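Local atomic coordinates of CrtC domain-containing protein (Fusarium vanettenii 77-13-4, PDB entry 7A0Q), a protein that probably catalyses the hydration of the plant isoflavonoid phytoalexin kievitone, as a lyase built from lipocalin-like domains. Residues V55-T68 / A195-W209. Numbering follows the deposited sequence.
With IMD (imidazole), chain F.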
ATOM      1  N   VAL A  55      14.591  11.343   5.692  1.00 15.88           N
ATOM      2  CA  VAL A  55      13.924  10.592   6.755  1.00 15.97           C
ATOM      3  C   VAL A  55      14.144   9.097   6.575  1.00 18.13           C
ATOM      4  O   VAL A  55      14.112   8.337   7.556  1.00 17.99           O
ATOM      5  CB  VAL A  55      12.433  10.979   6.793  1.00 15.34           C
ATOM      6  CG1 VAL A  55      11.641  10.139   7.806  1.00 16.14           C
ATOM      7  CG2 VAL A  55      12.293  12.458   7.124  1.00 17.15           C
ATOM      8  N   GLY A  56      14.388   8.652   5.339  1.00 17.37           N
ATOM      9  CA  GLY A  56      14.673   7.262   5.044  1.00 14.36           C
ATOM     10  C   GLY A  56      13.404   6.436   4.942  1.00 14.41           C
ATOM     11  O   GLY A  56      12.287   6.945   5.047  1.00 16.20           O
ATOM     12  N   GLY A  57      13.584   5.137   4.726  1.00 14.26           N
ATOM     13  CA  GLY A  57      12.482   4.190   4.815  1.00 15.59           C
ATOM     14  C   GLY A  57      11.868   3.865   3.454  1.00 15.71           C
ATOM     15  O   GLY A  57      12.582   3.539   2.496  1.00 16.34           O
ATOM     16  N   SER A  58      10.534   3.915   3.384  1.00 13.18           N
ATOM     17  CA  SER A  58       9.769   3.352   2.285  1.00 13.77           C
ATOM     18  C   SER A  58       8.705   4.344   1.827  1.00 15.18           C
ATOM     19  O   SER A  58       8.069   5.005   2.647  1.00 13.49           O
ATOM     20  CB  SER A  58       9.134   2.022   2.737  1.00 17.60           C
ATOM     21  OG  SER A  58       8.151   1.550   1.834  1.00 16.78           O
ATOM     22  N   TRP A  59       8.530   4.442   0.505  1.00 13.88           N
ATOM     23  CA  TRP A  59       7.536   5.304  -0.133  1.00 14.31           C
ATOM     24  C   TRP A  59       6.756   4.424  -1.107  1.00 14.30           C
ATOM     25  O   TRP A  59       7.369   3.703  -1.897  1.00 14.86           O
ATOM     26  CB  TRP A  59       8.204   6.481  -0.868  1.00 15.06           C
ATOM     27  CG  TRP A  59       8.998   7.446  -0.006  1.00 13.66           C
ATOM     28  CD1 TRP A  59       8.577   8.653   0.462  1.00 11.51           C
ATOM     29  CD2 TRP A  59      10.360   7.296   0.452  1.00 13.34           C
ATOM     30  NE1 TRP A  59       9.581   9.263   1.188  1.00 13.80           N
ATOM     31  CE2 TRP A  59      10.679   8.443   1.199  1.00 12.83           C
ATOM     32  CE3 TRP A  59      11.325   6.288   0.317  1.00 16.04           C
ATOM     33  CZ2 TRP A  59      11.931   8.624   1.804  1.00 14.60           C
ATOM     34  CZ3 TRP A  59      12.574   6.470   0.908  1.00 15.63           C
ATOM     35  CH2 TRP A  59      12.862   7.630   1.644  1.00 14.77           C
ATOM     36  N   TRP A  60       5.422   4.465  -1.052  1.00 15.74           N
ATOM     37  CA  TRP A  60       4.617   3.419  -1.678  1.00 14.54           C
ATOM     38  C   TRP A  60       3.280   3.980  -2.137  1.00 15.41           C
ATOM     39  O   TRP A  60       2.668   4.785  -1.435  1.00 14.66           O
ATOM     40  CB  TRP A  60       4.423   2.294  -0.653  1.00 14.03           C
ATOM     41  CG  TRP A  60       3.755   1.034  -1.056  1.00 13.95           C
ATOM     42  CD1 TRP A  60       4.363  -0.167  -1.295  1.00 15.91           C
ATOM     43  CD2 TRP A  60       2.341   0.793  -1.155  1.00 14.69           C
ATOM     44  NE1 TRP A  60       3.428  -1.130  -1.566  1.00 17.70           N
ATOM     45  CE2 TRP A  60       2.176  -0.572  -1.486  1.00 16.80           C
ATOM     46  CE3 TRP A  60       1.206   1.596  -1.003  1.00 14.19           C
ATOM     47  CZ2 TRP A  60       0.921  -1.150  -1.684  1.00 14.80           C
ATOM     48  CZ3 TRP A  60      -0.050   1.014  -1.188  1.00 13.93           C
ATOM     49  CH2 TRP A  60      -0.178  -0.345  -1.527  1.00 15.50           C
ATOM     50  N   SER A  61       2.830   3.558  -3.320  1.00 13.40           N
ATOM     51  CA  SER A  61       1.522   3.987  -3.800  1.00 14.90           C
ATOM     52  C   SER A  61       0.829   2.857  -4.541  1.00 13.93           C
ATOM     53  O   SER A  61       1.462   2.093  -5.279  1.00 14.40           O
ATOM     54  CB  SER A  61       1.610   5.235  -4.714  1.00 13.95           C
ATOM     55  OG  SER A  61       2.340   5.013  -5.919  1.00 14.26           O
ATOM     56  N   SER A  62      -0.477   2.746  -4.314  1.00 14.26           N
ATOM     57  CA  SER A  62      -1.345   1.880  -5.112  1.00 15.04           C
ATOM     58  C   SER A  62      -2.481   2.721  -5.685  1.00 18.69           C
ATOM     59  O   SER A  62      -3.294   3.272  -4.937  1.00 15.86           O
ATOM     60  CB  SER A  62      -1.849   0.702  -4.278  1.00 15.70           C
ATOM     61  OG  SER A  62      -2.713   1.123  -3.232  1.00 17.00           O
ATOM     62  N   SER A  63      -2.506   2.855  -7.008  1.00 15.27           N
ATOM     63  CA  SER A  63      -3.509   3.672  -7.678  1.00 18.47           C
ATOM     64  C   SER A  63      -4.587   2.779  -8.264  1.00 15.76           C
ATOM     65  O   SER A  63      -4.282   1.844  -9.011  1.00 17.41           O
ATOM     66  CB  SER A  63      -2.880   4.524  -8.782  1.00 17.86           C
ATOM     67  OG  SER A  63      -1.933   5.432  -8.249  1.00 16.31           O
ATOM     68  N   TYR A  64      -5.832   3.058  -7.893  1.00 15.59           N
ATOM     69  CA  TYR A  64      -7.008   2.380  -8.418  1.00 16.91           C
ATOM     70  C   TYR A  64      -7.585   3.284  -9.499  1.00 16.55           C
ATOM     71  O   TYR A  64      -8.150   4.336  -9.190  1.00 17.96           O
ATOM     72  CB  TYR A  64      -8.014   2.134  -7.296  1.00 17.37           C
ATOM     73  CG  TYR A  64      -7.455   1.367  -6.109  1.00 17.49           C
ATOM     74  CD1 TYR A  64      -6.787   2.021  -5.077  1.00 15.87           C
ATOM     75  CD2 TYR A  64      -7.601  -0.016  -6.031  1.00 16.98           C
ATOM     76  CE1 TYR A  64      -6.281   1.308  -3.989  1.00 17.42           C
ATOM     77  CE2 TYR A  64      -7.110  -0.732  -4.965  1.00 20.96           C
ATOM     78  CZ  TYR A  64      -6.451  -0.071  -3.947  1.00 15.46           C
ATOM     79  OH  TYR A  64      -5.977  -0.821  -2.903  1.00 17.36           O
ATOM     80  N   ILE A  65      -7.429   2.884 -10.763  1.00 17.50           N
ATOM     81  CA  ILE A  65      -7.554   3.791 -11.899  1.00 16.47           C
ATOM     82  C   ILE A  65      -8.737   3.377 -12.770  1.00 17.88           C
ATOM     83  O   ILE A  65      -8.906   2.192 -13.068  1.00 19.23           O
ATOM     84  CB  ILE A  65      -6.259   3.805 -12.735  1.00 17.94           C
ATOM     85  CG1 ILE A  65      -5.152   4.591 -12.013  1.00 18.16           C
ATOM     86  CG2 ILE A  65      -6.522   4.369 -14.132  1.00 18.82           C
ATOM     87  CD1 ILE A  65      -3.777   4.354 -12.581  1.00 21.09           C
ATOM     88  N   THR A  66      -9.557   4.351 -13.157  1.00 17.53           N
ATOM     89  CA  THR A  66     -10.395   4.249 -14.348  1.00 18.56           C
ATOM     90  C   THR A  66      -9.848   5.241 -15.366  1.00 17.30           C
ATOM     91  O   THR A  66      -9.630   6.408 -15.030  1.00 18.36           O
ATOM     92  CB  THR A  66     -11.866   4.563 -14.056  1.00 19.09           C
ATOM     93  OG1 THR A  66     -12.334   3.770 -12.958  1.00 20.11           O
ATOM     94  CG2 THR A  66     -12.726   4.266 -15.290  1.00 22.47           C
ATOM     95  N   THR A  67      -9.598   4.772 -16.594  1.00 20.17           N
ATOM     96  CA  THR A  67      -9.113   5.663 -17.634  1.00 19.44           C
ATOM     97  C   THR A  67     -10.285   6.394 -18.289  1.00 17.62           C
ATOM     98  O   THR A  67     -11.454   6.071 -18.055  1.00 20.29           O
ATOM     99  CB  THR A  67      -8.330   4.897 -18.696  1.00 22.57           C
ATOM    100  OG1 THR A  67      -9.206   3.953 -19.317  1.00 23.17           O
ATOM    101  CG2 THR A  67      -7.130   4.158 -18.079  1.00 19.56           C
ATOM    102  N   THR A  68      -9.957   7.392 -19.118  1.00 19.17           N
ATOM    103  CA  THR A  68     -11.010   8.142 -19.791  1.00 20.62           C
ATOM    104  C   THR A  68     -11.726   7.305 -20.841  1.00 24.17           C
ATOM    105  O   THR A  68     -12.830   7.680 -21.255  1.00 22.67           O
ATOM    106  CB  THR A  68     -10.458   9.424 -20.422  1.00 21.77           C
ATOM    107  OG1 THR A  68      -9.408   9.116 -21.348  1.00 22.01           O
ATOM    108  CG2 THR A  68      -9.927  10.355 -19.346  1.00 24.61           C
ATOM    109  N   ALA A 195      -5.232   8.134 -20.495  1.00 20.26           N
ATOM    110  CA  ALA A 195      -5.380   9.197 -19.507  1.00 18.77           C
ATOM    111  C   ALA A 195      -6.229   8.735 -18.330  1.00 20.30           C
ATOM    112  O   ALA A 195      -7.270   8.093 -18.505  1.00 19.52           O
ATOM    113  CB  ALA A 195      -6.018  10.439 -20.133  1.00 21.08           C
ATOM    114  N   ILE A 196      -5.779   9.071 -17.127  1.00 20.08           N
ATOM    115  CA  ILE A 196      -6.504   8.730 -15.910  1.00 19.85           C
ATOM    116  C   ILE A 196      -7.697   9.664 -15.753  1.00 18.08           C
ATOM    117  O   ILE A 196      -7.574  10.882 -15.929  1.00 21.55           O
ATOM    118  CB  ILE A 196      -5.565   8.814 -14.697  1.00 16.83           C
ATOM    119  CG1 ILE A 196      -4.491   7.725 -14.805  1.00 18.73           C
ATOM    120  CG2 ILE A 196      -6.343   8.685 -13.380  1.00 17.44           C
ATOM    121  CD1 ILE A 196      -3.376   7.845 -13.743  1.00 19.51           C
ATOM    122  N   ASP A 197      -8.859   9.099 -15.412  1.00 19.04           N
ATOM    123  CA  ASP A 197     -10.041   9.902 -15.122  1.00 19.41           C
ATOM    124  C   ASP A 197     -10.041  10.248 -13.638  1.00 17.52           C
ATOM    125  O   ASP A 197     -10.327   9.368 -12.808  1.00 19.40           O
ATOM    126  CB  ASP A 197     -11.313   9.150 -15.499  1.00 19.63           C
ATOM    127  CG  ASP A 197     -12.579   9.965 -15.265  1.00 21.90           C
ATOM    128  OD1 ASP A 197     -12.515  11.041 -14.639  1.00 21.63           O
ATOM    129  OD2 ASP A 197     -13.651   9.517 -15.720  1.00 24.73           O
ATOM    130  N   PRO A 198      -9.770  11.498 -13.253  1.00 18.52           N
ATOM    131  CA  PRO A 198      -9.696  11.815 -11.815  1.00 18.76           C
ATOM    132  C   PRO A 198     -11.025  11.675 -11.082  1.00 21.72           C
ATOM    133  O   PRO A 198     -11.022  11.570  -9.851  1.00 20.89           O
ATOM    134  CB  PRO A 198      -9.200  13.265 -11.791  1.00 20.93           C
ATOM    135  CG  PRO A 198      -9.603  13.830 -13.129  1.00 23.78           C
ATOM    136  CD  PRO A 198      -9.601  12.685 -14.110  1.00 20.79           C
ATOM    137  N   ALA A 199     -12.163  11.661 -11.779  1.00 19.60           N
ATOM    138  CA  ALA A 199     -13.423  11.483 -11.075  1.00 19.81           C
ATOM    139  C   ALA A 199     -13.662  10.037 -10.662  1.00 18.66           C
ATOM    140  O   ALA A 199     -14.508   9.783  -9.797  1.00 21.58           O
ATOM    141  CB  ALA A 199     -14.588  11.972 -11.947  1.00 23.33           C
ATOM    142  N   LYS A 200     -12.937   9.087 -11.250  1.00 17.84           N
ATOM    143  CA  LYS A 200     -13.216   7.674 -11.053  1.00 18.47           C
ATOM    144  C   LYS A 200     -11.939   6.912 -10.725  1.00 17.12           C
ATOM    145  O   LYS A 200     -11.769   5.753 -11.100  1.00 18.18           O
ATOM    146  CB  LYS A 200     -13.922   7.095 -12.277  1.00 22.48           C
ATOM    147  CG  LYS A 200     -15.329   7.677 -12.437  1.00 27.18           C
ATOM    148  CD  LYS A 200     -16.015   7.220 -13.711  1.00 33.69           C
ATOM    149  CE  LYS A 200     -17.448   7.758 -13.766  1.00 36.28           C
ATOM    150  NZ  LYS A 200     -18.135   7.396 -15.038  1.00 47.31           N
ATOM    151  N   SER A 201     -11.045   7.557  -9.977  1.00 19.24           N
ATOM    152  CA  SER A 201      -9.745   6.998  -9.623  1.00 17.97           C
ATOM    153  C   SER A 201      -9.395   7.463  -8.209  1.00 15.26           C
ATOM    154  O   SER A 201      -9.925   8.462  -7.718  1.00 17.49           O
ATOM    155  CB  SER A 201      -8.647   7.468 -10.591  1.00 19.07           C
ATOM    156  OG  SER A 201      -8.872   7.007 -11.927  1.00 18.76           O
ATOM    157  N   HIS A 202      -8.487   6.739  -7.555  1.00 16.98           N
ATOM    158  CA  HIS A 202      -7.891   7.263  -6.328  1.00 15.22           C
ATOM    159  C   HIS A 202      -6.604   6.512  -6.053  1.00 13.69           C
ATOM    160  O   HIS A 202      -6.385   5.420  -6.570  1.00 17.19           O
ATOM    161  CB  HIS A 202      -8.832   7.162  -5.117  1.00 15.32           C
ATOM    162  CG  HIS A 202      -9.149   5.755  -4.707  1.00 17.04           C
ATOM    163  ND1 HIS A 202      -8.543   5.126  -3.633  1.00 17.74           N
ATOM    164  CD2 HIS A 202     -10.017   4.854  -5.228  1.00 18.85           C
ATOM    165  CE1 HIS A 202      -9.030   3.902  -3.513  1.00 17.46           C
ATOM    166  NE2 HIS A 202      -9.920   3.710  -4.471  1.00 22.76           N
ATOM    167  N   THR A 203      -5.754   7.116  -5.231  1.00 16.07           N
ATOM    168  CA  THR A 203      -4.472   6.516  -4.885  1.00 16.85           C
ATOM    169  C   THR A 203      -4.361   6.426  -3.374  1.00 12.77           C
ATOM    170  O   THR A 203      -4.654   7.397  -2.670  1.00 14.86           O
ATOM    171  CB  THR A 203      -3.300   7.334  -5.456  1.00 15.33           C
ATOM    172  OG1 THR A 203      -3.348   7.286  -6.885  1.00 14.82           O
ATOM    173  CG2 THR A 203      -1.942   6.782  -4.996  1.00 16.44           C
ATOM    174  N   TRP A 204      -3.944   5.264  -2.878  1.00 13.81           N
ATOM    175  CA  TRP A 204      -3.530   5.114  -1.493  1.00 14.58           C
ATOM    176  C   TRP A 204      -2.019   5.272  -1.493  1.00 12.34           C
ATOM    177  O   TRP A 204      -1.304   4.457  -2.089  1.00 14.53           O
ATOM    178  CB  TRP A 204      -3.939   3.760  -0.926  1.00 15.07           C
ATOM    179  CG  TRP A 204      -3.520   3.531   0.524  1.00 11.93           C
ATOM    180  CD1 TRP A 204      -2.245   3.566   1.045  1.00 14.50           C
ATOM    181  CD2 TRP A 204      -4.389   3.219   1.616  1.00 13.06           C
ATOM    182  NE1 TRP A 204      -2.279   3.285   2.398  1.00 14.08           N
ATOM    183  CE2 TRP A 204      -3.583   3.070   2.770  1.00 12.20           C
ATOM    184  CE3 TRP A 204      -5.772   3.039   1.730  1.00 13.48           C
ATOM    185  CZ2 TRP A 204      -4.121   2.750   4.018  1.00 14.37           C
ATOM    186  CZ3 TRP A 204      -6.302   2.708   2.974  1.00 14.54           C
ATOM    187  CH2 TRP A 204      -5.481   2.582   4.099  1.00 14.38           C
ATOM    188  N   TYR A 205      -1.545   6.336  -0.862  1.00 13.40           N
ATOM    189  CA  TYR A 205      -0.127   6.573  -0.666  1.00 13.41           C
ATOM    190  C   TYR A 205       0.228   6.164   0.760  1.00 13.87           C
ATOM    191  O   TYR A 205      -0.421   6.602   1.715  1.00 15.24           O
ATOM    192  CB  TYR A 205       0.195   8.047  -0.920  1.00 13.46           C
ATOM    193  CG  TYR A 205       1.606   8.427  -0.548  1.00 11.19           C
ATOM    194  CD1 TYR A 205       2.655   8.201  -1.445  1.00 14.10           C
ATOM    195  CD2 TYR A 205       1.890   9.026   0.677  1.00 12.73           C
ATOM    196  CE1 TYR A 205       3.951   8.544  -1.120  1.00 13.28           C
ATOM    197  CE2 TYR A 205       3.196   9.369   1.016  1.00 14.51           C
ATOM    198  CZ  TYR A 205       4.210   9.132   0.110  1.00 15.58           C
ATOM    199  OH  TYR A 205       5.496   9.487   0.443  1.00 16.63           O
ATOM    200  N   ASP A 206       1.235   5.308   0.906  1.00 12.58           N
ATOM    201  CA  ASP A 206       1.633   4.826   2.224  1.00 12.98           C
ATOM    202  C   ASP A 206       3.093   5.169   2.476  1.00 13.89           C
ATOM    203  O   ASP A 206       3.968   4.842   1.665  1.00 15.73           O
ATOM    204  CB  ASP A 206       1.418   3.312   2.369  1.00 11.99           C
ATOM    205  CG  ASP A 206       1.061   2.924   3.780  1.00 14.53           C
ATOM    206  OD1 ASP A 206      -0.090   3.172   4.190  1.00 15.27           O
ATOM    207  OD2 ASP A 206       1.940   2.387   4.479  1.00 15.59           O
ATOM    208  N   ARG A 207       3.352   5.817   3.603  1.00 13.05           N
ATOM    209  CA  ARG A 207       4.690   6.262   3.979  1.00 11.02           C
ATOM    210  C   ARG A 207       5.099   5.566   5.265  1.00 12.43           C
ATOM    211  O   ARG A 207       4.363   5.616   6.252  1.00 14.55           O
ATOM    212  CB  ARG A 207       4.691   7.780   4.174  1.00 13.04           C
ATOM    213  CG  ARG A 207       5.964   8.332   4.725  1.00 13.68           C
ATOM    214  CD  ARG A 207       7.089   8.316   3.712  1.00 14.66           C
ATOM    215  NE  ARG A 207       8.282   8.935   4.300  1.00 13.53           N
ATOM    216  CZ  ARG A 207       9.462   8.330   4.432  1.00 13.81           C
ATOM    217  NH1 ARG A 207       9.639   7.070   4.004  1.00 14.68           N
ATOM    218  NH2 ARG A 207      10.474   8.993   4.979  1.00 14.41           N
ATOM    219  N   GLN A 208       6.263   4.924   5.261  1.00 13.13           N
ATOM    220  CA  GLN A 208       6.672   4.137   6.421  1.00 12.17           C
ATOM    221  C   GLN A 208       8.172   4.227   6.609  1.00 13.70           C
ATOM    222  O   GLN A 208       8.930   4.070   5.652  1.00 15.18           O
ATOM    223  CB  GLN A 208       6.258   2.669   6.264  1.00 12.50           C
ATOM    224  CG  GLN A 208       6.530   1.841   7.524  1.00 15.06           C
ATOM    225  CD  GLN A 208       5.840   0.497   7.499  1.00 20.34           C
ATOM    226  OE1 GLN A 208       5.205   0.128   6.506  1.00 21.51           O
ATOM    227  NE2 GLN A 208       5.955  -0.250   8.601  1.00 21.11           N
ATOM    228  N   TRP A 209       8.600   4.429   7.854  1.00 13.58           N
ATOM    229  CA  TRP A 209      10.030   4.467   8.146  1.00 15.35           C
ATOM    230  C   TRP A 209      10.232   3.908   9.551  1.00 21.34           C
ATOM    231  O   TRP A 209       9.297   3.858  10.348  1.00 18.78           O
ATOM    232  CB  TRP A 209      10.603   5.888   7.965  1.00 18.93           C
ATOM    233  CG  TRP A 209      10.117   6.972   8.912  1.00 18.12           C
ATOM    234  CD1 TRP A 209      10.828   7.534   9.937  1.00 20.89           C
ATOM    235  CD2 TRP A 209       8.839   7.628   8.908  1.00 16.60           C
ATOM    236  NE1 TRP A 209      10.075   8.491  10.565  1.00 20.95           N
ATOM    237  CE2 TRP A 209       8.848   8.567   9.966  1.00 15.10           C
ATOM    238  CE3 TRP A 209       7.682   7.503   8.124  1.00 16.43           C
ATOM    239  CZ2 TRP A 209       7.756   9.388  10.245  1.00 15.12           C
ATOM    240  CZ3 TRP A 209       6.590   8.295   8.420  1.00 15.21           C
ATOM    241  CH2 TRP A 209       6.636   9.231   9.475  1.00 17.89           C
TER
HETATM  242  N1  IMD F 403       3.163  -2.212   3.156  1.00 23.90           N
HETATM  243  C2  IMD F 403       2.609  -1.408   4.092  1.00 22.73           C
HETATM  244  N3  IMD F 403       2.322  -0.217   3.507  1.00 23.47           N
HETATM  245  C4  IMD F 403       2.684  -0.277   2.215  1.00 26.41           C
HETATM  246  C5  IMD F 403       3.213  -1.534   1.989  1.00 25.05           C
HETATM  247  O   HOH W   1       5.893   2.743   2.518  1.00 21.41           O
HETATM  248  O   HOH W   2     -13.851   7.324 -17.385  1.00 26.36           O
HETATM  249  O   HOH W   3      -7.621   7.172 -21.932  1.00 29.51           O
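The guanidinium of Arg207 stacks on the indole of Trp59, an off-centre cation-pi contact with planes 8° apart and centres 3.8 Å apart, while Trp209 CE3 lies over the other face of the guanidinium. Tyr205 OH, hydrogen-bonded to Gln51 OE1, comes in at the indole edge, 3.2 Å from Trp59 CD1; Trp59 NE1 bonds to Gln51 O. Arg207 NH1 and NH2 both donate, within the guanidinium plane, to Gly56 O, the NH2 bond to Gly56 O being 2.7 Å long. Arg207 NH1 also reaches Ser58 O, from above the carbonyl plane, whereas Gln208 N meets that oxygen from the other face. Arg207 NE bonds to Ser50 O, so stack and bonds together fix the group's rotation. Val55 CG1 sits over the five-membered ring of Trp209, 3.5 Å from its centroid. Beside Asp206 and Gln208, a bound imidazole, probably from the crystallisation liquor, lies over one face of Trp60; its N3 donates to Asp206 OD2 (2.8 Å). A nearly straight bond from Trp204 NE1 (177°) holds OD1 of that carboxylate. Farther along, the rings of Tyr64 and His202 run nearly parallel but are slid past each other. With CG of His202 lodged between its own backbone N and carbonyl carbon (chi1 65°), His202 CE1 comes within 3.3 Å of Tyr64 CD1. Ser63 OG and Thr203 OG1 share a hydrogen bond on the face carrying Trp59 and Arg207. Ser201 OG accepts from Thr66 N and donates to Asp197 O. Strands 58-66 and 202-210 thus pair antiparallel, flanked by strands 72-81 and 171-189 respectively; Tyr64 OH and His202 NE2 reach Gln223 and Tyr336 of the eight-stranded C-terminal barrel.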